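Side-chain contacts in thioredoxin-like protein (Klebsiella pneumoniae subsp. pneumoniae MGH 78578, PDB 3TY1), which probably binds carbohydrate, as in the galactose mutarotase-like supersandwich proteins, although its own substrate and reaction are not established: residues G123-A128 and Y133-K138; D205-Y210 and Y323-E328. All blocks are in the same frame, centred on the assembly; numbering follows the deposited sequence.

Overall arrangement
Contact 1 (123-128 with 133-138) and contact 2 (205-210 with 323-328) lie on the same side of the chain's centre, their own centres about 9 Å apart. They meet directly, the first turn of helix 325-330 resting on the hairpin strands: Val325 CG1 sits 3.7 Å from Tyr133 CG, and Ala128 CB lies 3.6 Å from Thr326 CG2. Just before the helix, Pro324 CB packs 3.5 Å from His124 O. Contact 1 touches a sulfate through His136; contact 2 is linked to it only through His211, the residue after Tyr210. The ion probably comes from the crystallisation liquor, but its position among histidines is consistent with a polar binding pocket.

Contact 1: G123-A128 and Y133-K138; sequences GHPVTA and YTLHGK. With SO4 (sulfate ion), chain L.
Val126 and Tyr133 face each other as an antiparallel hydrogen-bonded pair in a small hairpin of strands 126-128 and 131-133, with Tyr133 N giving a 2.9 Å bond to Val126 O and Val126 N bonding back to Tyr133 O. Their side chains run side by side in the same direction, Val126 CG1 lying 4.2 Å from Tyr133 CB. The tyrosine CG stands anti to its carbonyl carbon (chi1 -73°), and from there the ring reaches along the neighbouring strand until CE2 is 4.0 Å from Ala128 CB.

Toward the far end the strands give way to loop, and Leu135 takes over the packing. With its CG swung opposite the backbone N (chi1 178°), it runs alongside Pro125 and His124 and brings CD1 to 3.8 Å from His124 CA. The same methyl sits 3.5 Å above one face of the His136 ring, offset toward its rim.

His136 is tied to Gly123 twice: its backbone N bonds to Gly123 O at 3.0 Å, while its ND1 accepts a weak bond from Gly123 N at 3.3 Å. At the other ring nitrogen, NE2 donates to sulfate O3 over 2.6 Å, with the ion near the ring plane. The His124 ring also turns an edge toward this sulfate without bonding to it; its ND1 is engaged by Glu384. The chemistry therefore changes along the hairpin, from largely apolar packing, with the tyrosine hydroxyl tied to Arg329 and Asp129, to an imidazole directed at a sulfate probably from the crystallisation liquor, consistent with a site for a polar group.

Contact 2: D205-Y210 and Y323-E328; sequences DYQIIY and YPVTIE
The amide of Gln207 reaches across to the first turn of helix 325-330 and spreads its two ends over two residues, in van der Waals contact with both. OE1 comes to 3.4 Å from Val325 CG2, the side chains crossing at about a right angle, while NE2 lies 3.4 Å from Glu328 CB. The glutamine is extended beyond CG, and the twist at its last torsion (chi3 -85°) turns oxygen to the valine and nitrogen to the glutamate.

Glu328 bends at chi2 (-64°). Its carboxylate and the amide are nearly coplanar, the planes 11° apart, but the two groups do not bond directly. Ser320 OG joins them, hydrogen-bonded to both Gln207 NE2 and Glu328 OE1, and Glu328 OE2 forms a salt bridge to Arg333. A water accepts from Gln207 NE2 at 2.9 Å and donates to Tyr323 O at 2.8 Å, while Gln207 OE1 accepts from Thr122 N, so the buried amide is engaged at both ends.

Gln207 belongs to strand 204-214, which pairs with strands 114-119, 311-318 and 335-337; its side chain and the water span the gap between that strand and the start of helix 325-330, on which strand 126-128 also packs.

Contact 1: G123-A128 and Y133-K138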
loop_
_atom_site.group_PDB
_atom_site.type_symbol
_atom_site.label_atom_id
_atom_site.label_comp_id
_atom_site.label_asym_id
_atom_site.label_seq_id
_atom_site.Cartn_x
_atom_site.Cartn_y
_atom_site.Cartn_z
ATOM N N GLY A 123 2.039 19.078 -9.182
ATOM C CA GLY A 123 0.832 19.861 -9.356
ATOM C C GLY A 123 -0.461 19.131 -9.070
ATOM O O GLY A 123 -0.463 17.936 -8.721
ATOM N N HIS A 124 -1.566 19.844 -9.251
ATOM C CA HIS A 124 -2.889 19.268 -9.007
ATOM C C HIS A 124 -3.102 18.041 -9.905
ATOM O O HIS A 124 -2.528 17.957 -10.983
ATOM C CB HIS A 124 -3.990 20.284 -9.279
ATOM C CG HIS A 124 -4.027 21.418 -8.316
ATOM N ND1 HIS A 124 -4.751 22.562 -8.561
ATOM C CD2 HIS A 124 -3.430 21.600 -7.115
ATOM C CE1 HIS A 124 -4.624 23.385 -7.539
ATOM N NE2 HIS A 124 -3.838 22.820 -6.647
ATOM N N PRO A 125 -3.938 17.089 -9.466
ATOM C CA PRO A 125 -4.131 15.865 -10.241
ATOM C C PRO A 125 -4.928 16.018 -11.540
ATOM O O PRO A 125 -5.651 16.990 -11.712
ATOM C CB PRO A 125 -4.879 14.937 -9.271
ATOM C CG PRO A 125 -5.661 15.824 -8.423
ATOM C CD PRO A 125 -4.743 17.078 -8.230
ATOM N N VAL A 126 -4.720 15.076 -12.452
ATOM C CA VAL A 126 -5.447 15.013 -13.720
ATOM C C VAL A 126 -5.277 13.632 -14.244
ATOM O O VAL A 126 -4.229 13.013 -14.021
ATOM C CB VAL A 126 -4.886 16.010 -14.804
ATOM C CG1 VAL A 126 -3.388 15.710 -15.168
ATOM C CG2 VAL A 126 -5.756 16.023 -16.101
ATOM N N THR A 127 -6.304 13.130 -14.922
ATOM C CA THR A 127 -6.222 11.876 -15.660
ATOM C C THR A 127 -5.926 12.250 -17.116
ATOM O O THR A 127 -6.716 12.905 -17.744
ATOM C CB THR A 127 -7.530 11.080 -15.499
ATOM O OG1 THR A 127 -7.793 10.931 -14.091
ATOM C CG2 THR A 127 -7.474 9.686 -16.197
ATOM N N ALA A 128 -4.769 11.854 -17.616
ATOM C CA ALA A 128 -4.322 12.139 -18.994
ATOM C C ALA A 128 -3.604 10.888 -19.410
ATOM O O ALA A 128 -3.115 10.154 -18.555
ATOM C CB ALA A 128 -3.396 13.328 -19.036
ATOM N N TYR A 133 -2.315 11.172 -12.856
ATOM C CA TYR A 133 -1.175 11.899 -12.338
ATOM C C TYR A 133 -1.622 12.427 -11.010
ATOM O O TYR A 133 -2.457 13.310 -10.958
ATOM C CB TYR A 133 -0.821 13.058 -13.266
ATOM C CG TYR A 133 -0.167 12.593 -14.537
ATOM C CD1 TYR A 133 1.200 12.375 -14.584
ATOM C CD2 TYR A 133 -0.926 12.363 -15.691
ATOM C CE1 TYR A 133 1.822 11.944 -15.743
ATOM C CE2 TYR A 133 -0.326 11.940 -16.865
ATOM C CZ TYR A 133 1.045 11.725 -16.886
ATOM O OH TYR A 133 1.642 11.306 -18.031
ATOM N N THR A 134 -1.063 11.884 -9.940
ATOM C CA THR A 134 -1.511 12.168 -8.593
ATOM C C THR A 134 -0.900 13.460 -8.052
ATOM O O THR A 134 0.164 13.884 -8.491
ATOM C CB THR A 134 -1.217 10.975 -7.686
ATOM O OG1 THR A 134 0.188 10.687 -7.732
ATOM C CG2 THR A 134 -2.026 9.742 -8.175
ATOM N N LEU A 135 -1.598 14.063 -7.093
ATOM C CA LEU A 135 -1.231 15.343 -6.519
ATOM C C LEU A 135 0.233 15.418 -6.073
ATOM O O LEU A 135 0.663 14.718 -5.134
ATOM C CB LEU A 135 -2.126 15.669 -5.302
ATOM C CG LEU A 135 -1.837 16.980 -4.549
ATOM C CD1 LEU A 135 -1.963 18.216 -5.454
ATOM C CD2 LEU A 135 -2.818 17.122 -3.372
ATOM N N HIS A 136 0.975 16.296 -6.714
ATOM C CA HIS A 136 2.351 16.645 -6.297
ATOM C C HIS A 136 3.396 15.561 -6.405
ATOM O O HIS A 136 4.431 15.626 -5.734
ATOM C CB HIS A 136 2.357 17.295 -4.877
ATOM C CG HIS A 136 1.745 18.652 -4.864
ATOM N ND1 HIS A 136 1.905 19.534 -5.910
ATOM C CD2 HIS A 136 1.009 19.306 -3.925
ATOM C CE1 HIS A 136 1.279 20.661 -5.634
ATOM N NE2 HIS A 136 0.736 20.558 -4.433
ATOM N N GLY A 137 3.170 14.598 -7.283
ATOM C CA GLY A 137 4.180 13.612 -7.586
ATOM C C GLY A 137 4.483 12.641 -6.461
ATOM O O GLY A 137 3.669 12.443 -5.504
ATOM N N LYS A 138 5.650 12.028 -6.573
ATOM C CA LYS A 138 6.012 10.895 -5.695
ATOM C C LYS A 138 7.160 11.075 -4.735
ATOM O O LYS A 138 7.263 10.269 -3.798
ATOM C CB LYS A 138 6.245 9.617 -6.534
ATOM C CG LYS A 138 4.927 9.041 -7.111
ATOM C CD LYS A 138 5.107 7.644 -7.711
ATOM C CE LYS A 138 5.149 6.517 -6.640
ATOM N NZ LYS A 138 5.522 5.171 -7.228
HETATM S S SO4 L . -1.811 22.467 -2.256
HETATM O O1 SO4 L . -2.011 22.226 -0.824
HETATM O O2 SO4 L . -1.964 23.906 -2.563
HETATM O O3 SO4 L . -0.478 22.027 -2.678
HETATM O O4 SO4 L . -2.809 21.689 -2.992
#

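Contact 2: D205-Y210 and Y323-E328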
loop_
_atom_site.group_PDB
_atom_site.type_symbol
_atom_site.label_atom_id
_atom_site.label_comp_id
_atom_site.label_asym_id
_atom_site.label_seq_id
_atom_site.Cartn_x
_atom_site.Cartn_y
_atom_site.Cartn_z
ATOM N N ASP A 205 11.122 14.195 -18.952
ATOM C CA ASP A 205 10.498 15.364 -18.323
ATOM C C ASP A 205 10.710 15.376 -16.801
ATOM O O ASP A 205 10.877 14.328 -16.199
ATOM C CB ASP A 205 8.973 15.373 -18.557
ATOM C CG ASP A 205 8.583 15.712 -19.971
ATOM O OD1 ASP A 205 9.440 16.082 -20.815
ATOM O OD2 ASP A 205 7.378 15.609 -20.226
ATOM N N TYR A 206 10.747 16.568 -16.213
ATOM C CA TYR A 206 10.711 16.695 -14.769
ATOM C C TYR A 206 10.035 18.001 -14.425
ATOM O O TYR A 206 9.978 18.908 -15.256
ATOM C CB TYR A 206 12.102 16.595 -14.140
ATOM C CG TYR A 206 13.001 17.818 -14.306
ATOM C CD1 TYR A 206 13.827 17.972 -15.430
ATOM C CD2 TYR A 206 13.022 18.804 -13.339
ATOM C CE1 TYR A 206 14.657 19.094 -15.553
ATOM C CE2 TYR A 206 13.829 19.910 -13.452
ATOM C CZ TYR A 206 14.641 20.058 -14.542
ATOM O OH TYR A 206 15.402 21.188 -14.579
ATOM N N GLN A 207 9.467 18.031 -13.228
ATOM C CA GLN A 207 8.890 19.212 -12.616
ATOM C C GLN A 207 9.180 19.188 -11.120
ATOM O O GLN A 207 9.209 18.113 -10.525
ATOM C CB GLN A 207 7.380 19.248 -12.765
ATOM C CG GLN A 207 6.826 19.185 -14.167
ATOM C CD GLN A 207 5.332 19.069 -14.129
ATOM O OE1 GLN A 207 4.798 17.955 -13.997
ATOM N NE2 GLN A 207 4.630 20.218 -14.204
ATOM N N ILE A 208 9.334 20.355 -10.502
ATOM C CA ILE A 208 9.508 20.406 -9.027
ATOM C C ILE A 208 8.971 21.697 -8.444
ATOM O O ILE A 208 9.178 22.744 -9.006
ATOM C CB ILE A 208 10.999 20.195 -8.618
ATOM C CG1 ILE A 208 11.235 20.226 -7.090
ATOM C CG2 ILE A 208 11.928 21.206 -9.345
ATOM C CD1 ILE A 208 10.498 19.116 -6.297
ATOM N N ILE A 209 8.299 21.598 -7.287
ATOM C CA ILE A 209 7.900 22.744 -6.503
ATOM C C ILE A 209 8.443 22.456 -5.093
ATOM O O ILE A 209 8.182 21.358 -4.545
ATOM C CB ILE A 209 6.339 22.913 -6.466
ATOM C CG1 ILE A 209 5.770 23.144 -7.861
ATOM C CG2 ILE A 209 5.954 24.023 -5.493
ATOM C CD1 ILE A 209 4.254 23.281 -7.929
ATOM N N TYR A 210 9.210 23.401 -4.527
ATOM C CA TYR A 210 9.678 23.348 -3.143
ATOM C C TYR A 210 8.581 23.994 -2.288
ATOM O O TYR A 210 8.561 25.214 -2.059
ATOM C CB TYR A 210 11.034 24.036 -3.025
ATOM C CG TYR A 210 12.138 23.132 -3.523
ATOM C CD1 TYR A 210 12.421 23.005 -4.863
ATOM C CD2 TYR A 210 12.850 22.333 -2.627
ATOM C CE1 TYR A 210 13.406 22.113 -5.302
ATOM C CE2 TYR A 210 13.816 21.523 -3.037
ATOM C CZ TYR A 210 14.104 21.394 -4.379
ATOM O OH TYR A 210 15.069 20.501 -4.759
ATOM N N TYR A 323 -0.863 24.084 -11.499
ATOM C CA TYR A 323 -1.802 23.498 -12.451
ATOM C C TYR A 323 -1.381 22.069 -12.778
ATOM O O TYR A 323 -0.242 21.716 -12.550
ATOM C CB TYR A 323 -1.888 24.295 -13.751
ATOM C CG TYR A 323 -2.367 25.711 -13.584
ATOM C CD1 TYR A 323 -3.684 25.979 -13.266
ATOM C CD2 TYR A 323 -1.488 26.794 -13.739
ATOM C CE1 TYR A 323 -4.131 27.290 -13.111
ATOM C CE2 TYR A 323 -1.923 28.108 -13.585
ATOM C CZ TYR A 323 -3.246 28.341 -13.263
ATOM O OH TYR A 323 -3.706 29.616 -13.090
ATOM N N PRO A 324 -2.313 21.230 -13.288
ATOM C CA PRO A 324 -1.968 19.862 -13.650
ATOM C C PRO A 324 -0.939 19.778 -14.770
ATOM O O PRO A 324 -0.737 20.741 -15.503
ATOM C CB PRO A 324 -3.304 19.251 -14.094
ATOM C CG PRO A 324 -4.343 20.106 -13.522
ATOM C CD PRO A 324 -3.754 21.485 -13.452
ATOM N N VAL A 325 -0.303 18.628 -14.877
ATOM C CA VAL A 325 0.775 18.399 -15.833
ATOM C C VAL A 325 0.356 18.657 -17.291
ATOM O O VAL A 325 1.197 19.060 -18.105
ATOM C CB VAL A 325 1.379 16.986 -15.643
ATOM C CG1 VAL A 325 0.348 15.898 -16.037
ATOM C CG2 VAL A 325 2.686 16.853 -16.412
ATOM N N THR A 326 -0.934 18.472 -17.598
ATOM C CA THR A 326 -1.500 18.810 -18.905
ATOM C C THR A 326 -1.345 20.304 -19.223
ATOM O O THR A 326 -0.927 20.659 -20.301
ATOM C CB THR A 326 -3.010 18.402 -19.000
ATOM O OG1 THR A 326 -3.691 18.837 -17.815
ATOM C CG2 THR A 326 -3.156 16.900 -19.136
ATOM N N ILE A 327 -1.670 21.175 -18.274
ATOM C CA ILE A 327 -1.538 22.641 -18.456
ATOM C C ILE A 327 -0.077 23.056 -18.482
ATOM O O ILE A 327 0.336 23.828 -19.360
ATOM C CB ILE A 327 -2.346 23.411 -17.394
ATOM C CG1 ILE A 327 -3.832 23.342 -17.770
ATOM C CG2 ILE A 327 -1.883 24.851 -17.266
ATOM C CD1 ILE A 327 -4.785 23.503 -16.621
ATOM N N GLU A 328 0.720 22.494 -17.569
ATOM C CA GLU A 328 2.161 22.809 -17.499
ATOM C C GLU A 328 2.935 22.382 -18.756
ATOM O O GLU A 328 3.894 23.069 -19.146
ATOM C CB GLU A 328 2.799 22.250 -16.235
ATOM C CG GLU A 328 2.190 22.847 -14.979
ATOM C CD GLU A 328 2.418 24.339 -14.841
ATOM O OE1 GLU A 328 3.601 24.752 -14.773
ATOM O OE2 GLU A 328 1.423 25.108 -14.834
HETATM O O HOH W 1 1.923 19.994 -13.221
#